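Local coordinates for AB hydrolase-1 domain-containing protein (Parabacteroides distasonis, PDB 4Q34), which is of unknown function but, as a putative esterase of the alpha/beta hydrolase family, probably hydrolyses ester bonds, at residues A[152-155]-A[156-160]; A[272-275]-A[276-280]. One frame throughout, in Å; residues are numbered along the deposited sequence.

Contact 1 of 2, residues A[152-155]-A[156-160]; sequences DFEV and YSDAY
Ser157 grips the carbonyl of Phe153 twice: OG donates to Phe153 O at 2.6 Å and the backbone N of Ser157 donates to the same oxygen at 2.8 Å. The hydroxyl can fold back onto the preceding turn because OG sits between the backbone N and the carbonyl carbon (chi1 62°), and both donors are tilted out of the carbonyl plane. Tyr156 meets Asp152 O in two ways. Its N-H arrives in the carbonyl plane at 3.0 Å (Tyr156 N to Asp152 O), while the ring, its CG anti to the carbonyl carbon and beside the backbone N (chi1 -62°), lays one face against that oxygen, with Asp152 O 3.3 Å above the Tyr156 ring plane and offset toward the rim. Farther round, Tyr156 CD2 touches the edge of the Phe153 ring at CD1, 4.0 Å away. With an alanine in place of Tyr156 the backbone bond could remain, but Asp152 O would probably lose the ring over it and Phe153 the neighbour at its edge.

These contacts build the first turns of helix 153-167, which leads into strand 170-175 of the central alpha/beta hydrolase sheet. Asp152 is the N-cap: its OD1 accepts from Val155 N at 3.3 Å, met from above the carboxylate plane (67° out of it), and more weakly from Glu154 N.

On the outer side the side chains of Glu154 and Asp158 run side by side, pointing the same way, their carboxylate planes well turned from each other, and a water lies 2.7 Å from Glu154 OE2 and 3.0 Å from Asp158 OD1, placed to donate to either. The repulsion between them is probably eased by Lys188, which forms a salt bridge with Asp158 OD1 and hydrogen-bonds Ser157 OG. Helix 178-185 packs against Phe153 and Ser157.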
ATOM      1  N   ASP A 152     -11.891 -15.004   1.969  1.00 22.42           N
ATOM      2  CA  ASP A 152     -13.332 -14.997   1.728  1.00 19.65           C
ATOM      3  C   ASP A 152     -13.594 -14.325   0.375  1.00 20.57           C
ATOM      4  O   ASP A 152     -13.523 -13.111   0.307  1.00 20.31           O
ATOM      5  CB  ASP A 152     -14.072 -14.302   2.908  1.00 19.96           C
ATOM      6  CG  ASP A 152     -15.560 -14.402   2.795  1.00 22.04           C
ATOM      7  OD1 ASP A 152     -16.060 -14.492   1.656  1.00 23.21           O
ATOM      8  OD2 ASP A 152     -16.271 -14.449   3.842  1.00 23.37           O
ATOM      9  N   PHE A 153     -13.914 -15.121  -0.657  1.00 18.35           N
ATOM     10  CA  PHE A 153     -14.083 -14.605  -2.029  1.00 19.81           C
ATOM     11  C   PHE A 153     -15.329 -13.693  -2.113  1.00 19.22           C
ATOM     12  O   PHE A 153     -15.379 -12.802  -2.960  1.00 18.18           O
ATOM     13  CB  PHE A 153     -14.219 -15.730  -3.073  1.00 21.71           C
ATOM     14  CG  PHE A 153     -12.986 -16.558  -3.282  1.00 23.58           C
ATOM     15  CD1 PHE A 153     -11.724 -16.136  -2.841  1.00 25.55           C
ATOM     16  CD2 PHE A 153     -13.087 -17.800  -3.946  1.00 27.01           C
ATOM     17  CE1 PHE A 153     -10.585 -16.917  -3.048  1.00 29.05           C
ATOM     18  CE2 PHE A 153     -11.950 -18.579  -4.175  1.00 28.70           C
ATOM     19  CZ  PHE A 153     -10.691 -18.127  -3.725  1.00 27.34           C
ATOM     20  N   GLU A 154     -16.302 -13.894  -1.237  1.00 20.08           N
ATOM     21  CA  GLU A 154     -17.464 -13.017  -1.206  1.00 20.06           C
ATOM     22  C   GLU A 154     -17.047 -11.612  -0.769  1.00 18.61           C
ATOM     23  O   GLU A 154     -17.395 -10.604  -1.433  1.00 18.69           O
ATOM     24  CB  GLU A 154     -18.560 -13.534  -0.260  1.00 21.31           C
ATOM     25  CG  GLU A 154     -19.745 -12.575  -0.136  1.00 23.55           C
ATOM     26  CD  GLU A 154     -20.897 -13.112   0.686  1.00 31.80           C
ATOM     27  OE1 GLU A 154     -20.642 -14.027   1.498  1.00 31.49           O
ATOM     28  OE2 GLU A 154     -22.056 -12.635   0.514  1.00 26.14           O
ATOM     29  N   VAL A 155     -16.228 -11.548   0.283  1.00 18.42           N
ATOM     30  CA  VAL A 155     -15.747 -10.269   0.839  1.00 19.29           C
ATOM     31  C   VAL A 155     -14.849  -9.585  -0.212  1.00 17.67           C
ATOM     32  O   VAL A 155     -14.944  -8.400  -0.462  1.00 17.39           O
ATOM     33  CB  VAL A 155     -14.988 -10.491   2.159  1.00 20.85           C
ATOM     34  CG1 VAL A 155     -14.307  -9.213   2.616  1.00 19.16           C
ATOM     35  CG2 VAL A 155     -15.930 -10.997   3.254  1.00 21.48           C
ATOM     36  N   TYR A 156     -13.990 -10.374  -0.856  1.00 16.78           N
ATOM     37  CA  TYR A 156     -13.057  -9.819  -1.833  1.00 15.97           C
ATOM     38  C   TYR A 156     -13.796  -9.299  -3.036  1.00 17.16           C
ATOM     39  O   TYR A 156     -13.585  -8.154  -3.495  1.00 16.56           O
ATOM     40  CB  TYR A 156     -12.030 -10.884  -2.262  1.00 17.14           C
ATOM     41  CG  TYR A 156     -11.101 -11.474  -1.213  1.00 17.80           C
ATOM     42  CD1 TYR A 156     -10.894 -10.877   0.058  1.00 18.00           C
ATOM     43  CD2 TYR A 156     -10.347 -12.595  -1.519  1.00 18.98           C
ATOM     44  CE1 TYR A 156     -10.022 -11.414   0.972  1.00 18.60           C
ATOM     45  CE2 TYR A 156      -9.494 -13.160  -0.589  1.00 17.38           C
ATOM     46  CZ  TYR A 156      -9.311 -12.569   0.638  1.00 18.77           C
ATOM     47  OH  TYR A 156      -8.410 -13.069   1.539  1.00 18.75           O
ATOM     48  N   SER A 157     -14.681 -10.117  -3.567  1.00 16.30           N
ATOM     49  CA  SER A 157     -15.385  -9.738  -4.790  1.00 16.83           C
ATOM     50  C   SER A 157     -16.411  -8.621  -4.499  1.00 17.16           C
ATOM     51  O   SER A 157     -16.702  -7.787  -5.347  1.00 17.10           O
ATOM     52  CB  SER A 157     -16.026 -10.954  -5.449  1.00 18.45           C
ATOM     53  OG  SER A 157     -17.000 -11.565  -4.626  1.00 17.49           O
ATOM     54  N   ASP A 158     -16.973  -8.578  -3.296  1.00 17.85           N
ATOM     55  CA  ASP A 158     -17.825  -7.443  -2.997  1.00 17.57           C
ATOM     56  C   ASP A 158     -17.107  -6.092  -3.144  1.00 16.52           C
ATOM     57  O   ASP A 158     -17.696  -5.115  -3.575  1.00 17.60           O
ATOM     58  CB  ASP A 158     -18.410  -7.514  -1.571  1.00 18.85           C
ATOM     59  CG  ASP A 158     -19.611  -8.452  -1.445  1.00 21.09           C
ATOM     60  OD1 ASP A 158     -20.181  -8.915  -2.429  1.00 22.76           O
ATOM     61  OD2 ASP A 158     -19.979  -8.721  -0.283  1.00 23.53           O
ATOM     62  N   ALA A 159     -15.874  -6.020  -2.709  1.00 16.54           N
ATOM     63  CA  ALA A 159     -15.154  -4.754  -2.766  1.00 16.25           C
ATOM     64  C   ALA A 159     -14.819  -4.428  -4.215  1.00 16.39           C
ATOM     65  O   ALA A 159     -14.924  -3.288  -4.641  1.00 16.39           O
ATOM     66  CB  ALA A 159     -13.940  -4.787  -1.900  1.00 16.25           C
ATOM     67  N   TYR A 160     -14.439  -5.421  -5.011  1.00 15.63           N
ATOM     68  CA  TYR A 160     -14.168  -5.126  -6.415  1.00 16.45           C
ATOM     69  C   TYR A 160     -15.447  -4.735  -7.177  1.00 15.36           C
ATOM     70  O   TYR A 160     -15.386  -3.843  -8.032  1.00 16.72           O
ATOM     71  CB  TYR A 160     -13.468  -6.267  -7.122  1.00 15.43           C
ATOM     72  CG  TYR A 160     -12.011  -6.375  -6.821  1.00 15.62           C
ATOM     73  CD1 TYR A 160     -11.073  -5.590  -7.518  1.00 17.12           C
ATOM     74  CD2 TYR A 160     -11.510  -7.334  -5.902  1.00 15.36           C
ATOM     75  CE1 TYR A 160      -9.716  -5.693  -7.285  1.00 16.15           C
ATOM     76  CE2 TYR A 160     -10.133  -7.450  -5.663  1.00 17.39           C
ATOM     77  CZ  TYR A 160      -9.235  -6.642  -6.383  1.00 16.49           C
ATOM     78  OH  TYR A 160      -7.865  -6.732  -6.161  1.00 17.64           O
TER
HETATM   79  O   HOH W   1     -22.267 -10.841  -1.439  1.00 30.32           O

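Contact 2 of 2, residues A[272-275]-A[276-280]; sequences WAKM and LNDQG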
ATOM      1  N   TRP A 272     -13.045 -25.563 -19.836  1.00 19.84           N
ATOM      2  CA  TRP A 272     -13.971 -24.484 -19.440  1.00 19.33           C
ATOM      3  C   TRP A 272     -14.276 -23.521 -20.595  1.00 20.01           C
ATOM      4  O   TRP A 272     -15.443 -23.253 -20.887  1.00 19.68           O
ATOM      5  CB  TRP A 272     -13.354 -23.707 -18.279  1.00 19.28           C
ATOM      6  CG  TRP A 272     -14.245 -22.713 -17.579  1.00 18.79           C
ATOM      7  CD1 TRP A 272     -15.326 -23.006 -16.805  1.00 20.02           C
ATOM      8  CD2 TRP A 272     -14.064 -21.302 -17.493  1.00 18.79           C
ATOM      9  NE1 TRP A 272     -15.850 -21.845 -16.260  1.00 19.40           N
ATOM     10  CE2 TRP A 272     -15.090 -20.791 -16.668  1.00 19.44           C
ATOM     11  CE3 TRP A 272     -13.133 -20.404 -18.037  1.00 19.18           C
ATOM     12  CZ2 TRP A 272     -15.213 -19.459 -16.394  1.00 18.53           C
ATOM     13  CZ3 TRP A 272     -13.271 -19.065 -17.770  1.00 19.32           C
ATOM     14  CH2 TRP A 272     -14.295 -18.602 -16.950  1.00 19.84           C
ATOM     15  N   ALA A 273     -13.224 -23.102 -21.307  1.00 17.98           N
ATOM     16  CA  ALA A 273     -13.376 -22.199 -22.453  1.00 18.95           C
ATOM     17  C   ALA A 273     -14.227 -22.864 -23.535  1.00 21.01           C
ATOM     18  O   ALA A 273     -15.123 -22.253 -24.095  1.00 20.91           O
ATOM     19  CB  ALA A 273     -12.016 -21.806 -23.029  1.00 20.71           C
ATOM     20  N   LYS A 274     -13.930 -24.120 -23.838  1.00 21.10           N
ATOM     21  CA  LYS A 274     -14.675 -24.855 -24.854  1.00 22.68           C
ATOM     22  C   LYS A 274     -16.178 -24.909 -24.494  1.00 23.36           C
ATOM     23  O   LYS A 274     -17.052 -24.625 -25.325  1.00 22.11           O
ATOM     24  CB  LYS A 274     -14.056 -26.244 -25.053  1.00 26.38           C
ATOM     25  CG  LYS A 274     -14.847 -27.175 -25.965  1.00 34.80           C
ATOM     26  CD  LYS A 274     -15.082 -26.570 -27.322  1.00 39.72           C
ATOM     27  CE  LYS A 274     -15.484 -27.656 -28.316  1.00 51.08           C
ATOM     28  NZ  LYS A 274     -16.017 -27.021 -29.550  1.00 51.93           N
HETATM   29  N   MSE A 275     -16.474 -25.239 -23.236  1.00 22.15           N
HETATM   30  CA  MSE A 275     -17.835 -25.363 -22.804  1.00 22.04           C
HETATM   31  C   MSE A 275     -18.552 -24.050 -22.882  1.00 20.25           C
HETATM   32  O   MSE A 275     -19.693 -24.009 -23.311  1.00 21.98           O
HETATM   33  CB  MSE A 275     -17.875 -25.915 -21.379  1.00 24.12           C
HETATM   34  CG  MSE A 275     -17.522 -27.391 -21.464  1.00 33.41           C
HETATM   35 SE   MSE A 275     -17.523 -28.129 -19.646  0.75 47.79          SE
HETATM   36  CE  MSE A 275     -19.354 -27.531 -19.196  1.00 31.85           C
ATOM     37  N   LEU A 276     -17.890 -22.967 -22.497  1.00 18.58           N
ATOM     38  CA  LEU A 276     -18.526 -21.633 -22.626  1.00 18.55           C
ATOM     39  C   LEU A 276     -18.687 -21.200 -24.081  1.00 20.30           C
ATOM     40  O   LEU A 276     -19.722 -20.655 -24.482  1.00 20.64           O
ATOM     41  CB  LEU A 276     -17.760 -20.589 -21.834  1.00 18.02           C
ATOM     42  CG  LEU A 276     -17.939 -20.678 -20.315  1.00 17.08           C
ATOM     43  CD1 LEU A 276     -16.873 -19.872 -19.567  1.00 18.51           C
ATOM     44  CD2 LEU A 276     -19.341 -20.235 -19.916  1.00 18.19           C
ATOM     45  N   ASN A 277     -17.669 -21.463 -24.882  1.00 19.98           N
ATOM     46  CA  ASN A 277     -17.749 -21.057 -26.296  1.00 20.88           C
ATOM     47  C   ASN A 277     -18.870 -21.828 -27.019  1.00 23.40           C
ATOM     48  O   ASN A 277     -19.578 -21.269 -27.887  1.00 22.86           O
ATOM     49  CB  ASN A 277     -16.408 -21.252 -26.995  1.00 20.26           C
ATOM     50  CG  ASN A 277     -15.335 -20.260 -26.510  1.00 20.88           C
ATOM     51  OD1 ASN A 277     -15.648 -19.186 -26.012  1.00 20.89           O
ATOM     52  ND2 ASN A 277     -14.078 -20.617 -26.675  1.00 21.79           N
ATOM     53  N   ASP A 278     -19.100 -23.092 -26.617  1.00 22.16           N
ATOM     54  CA  ASP A 278     -20.190 -23.871 -27.180  1.00 22.07           C
ATOM     55  C   ASP A 278     -21.583 -23.320 -26.819  1.00 23.27           C
ATOM     56  O   ASP A 278     -22.601 -23.690 -27.462  1.00 23.98           O
ATOM     57  CB  ASP A 278     -20.104 -25.328 -26.726  1.00 23.05           C
ATOM     58  CG  ASP A 278     -19.015 -26.104 -27.419  1.00 28.16           C
ATOM     59  OD1 ASP A 278     -18.477 -25.635 -28.453  1.00 30.26           O
ATOM     60  OD2 ASP A 278     -18.695 -27.208 -26.936  1.00 30.51           O
ATOM     61  N   GLN A 279     -21.641 -22.480 -25.788  1.00 23.32           N
ATOM     62  CA  GLN A 279     -22.866 -21.830 -25.329  0.50 24.46           C
ATOM     63  C   GLN A 279     -22.913 -20.359 -25.760  1.00 23.52           C
ATOM     64  O   GLN A 279     -23.735 -19.569 -25.235  1.00 24.86           O
ATOM     65  CB  GLN A 279     -22.963 -21.893 -23.799  0.50 25.59           C
ATOM     66  CG  GLN A 279     -23.249 -23.268 -23.236  0.50 28.36           C
ATOM     67  CD  GLN A 279     -24.414 -23.970 -23.918  0.50 29.29           C
ATOM     68  OE1 GLN A 279     -25.560 -23.537 -23.838  0.50 28.39           O
ATOM     69  NE2 GLN A 279     -24.115 -25.071 -24.581  0.50 29.47           N
ATOM     70  N   GLY A 280     -22.025 -19.979 -26.680  1.00 23.54           N
ATOM     71  CA  GLY A 280     -22.004 -18.613 -27.218  1.00 23.45           C
ATOM     72  C   GLY A 280     -21.010 -17.648 -26.598  1.00 22.82           C
ATOM     73  O   GLY A 280     -21.056 -16.434 -26.882  1.00 23.20           O
TER
HETATM   74  O   HOH W   2     -21.275 -26.256 -23.161  1.00 29.05           O
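A Schellman motif ends helix 257-277, the helix of the beta-alpha-beta unit formed with strands 242-246 and 283-287, and the last helical turn, where Trp272 and Lys274 meet Leu276 and Asp278, runs into it. Gly280 is its C-prime residue, with a positive phi (97°) at which any side chain would collide with the carbonyl oxygen of the residue before; Gly281 N bonds to Leu276 O, and Gly280 N to Asn277 O at 3.0 Å.

One turn back, Leu276 lays a methyl over the indole of Trp272. CD1 stands 3.6 Å from the centroid of the six-membered ring and 14° off its normal, a CH-pi contact centred on the face, with Trp272 CE2 the nearest ring atom to Leu276 CD1 at 3.5 Å. The backbone joins the same pair, Leu276 N donating to Trp272 O at 2.9 Å. Outside the segments Trp272 NE1 donates to Pro205 O, and Phe206 meets the indole edge-to-face.

Toward the surface, Lys274 forms a salt bridge with Asp278. A bend at chi2 (56°) carries the otherwise extended lysine chain to the carboxylate: NZ donates to the syn lone pair of OD1, Lys274 NZ to Asp278 OD1 3.0 Å, while Lys274 CE passes 3.5 Å from Asp278 OD2. The backbone N of Asp278 is held by Lys274 O at 2.9 Å. Asn277 OD1 accepts from Val283 N, tying the helix end to the next strand.

Chemically, the turn has an aromatic-aliphatic inner face and a charged outer one, where the lysine probably neutralises much of the aspartate's charge near the helix C terminus.

Both contacts are local and close no long loop; they follow in series, neither nesting nor crossing. From the N terminus, contact 1 comes first, at the start of helix 153-167, where the chain enters the helix that leads to strand 170-175. About a hundred residues later contact 2 lies at the opposite kind of helix end, the C-terminal turn of 257-277, from which the chain continues to strand 283-287. The centres of contact 1 and contact 2 are about 26 Å apart, and the nearest atoms of contact 1 and contact 2 about 13 Å. Both helices flank one mixed sheet: strands 170-175 and 283-287 are joined through 192-198 and 242-246, so the sheet connects the two sites.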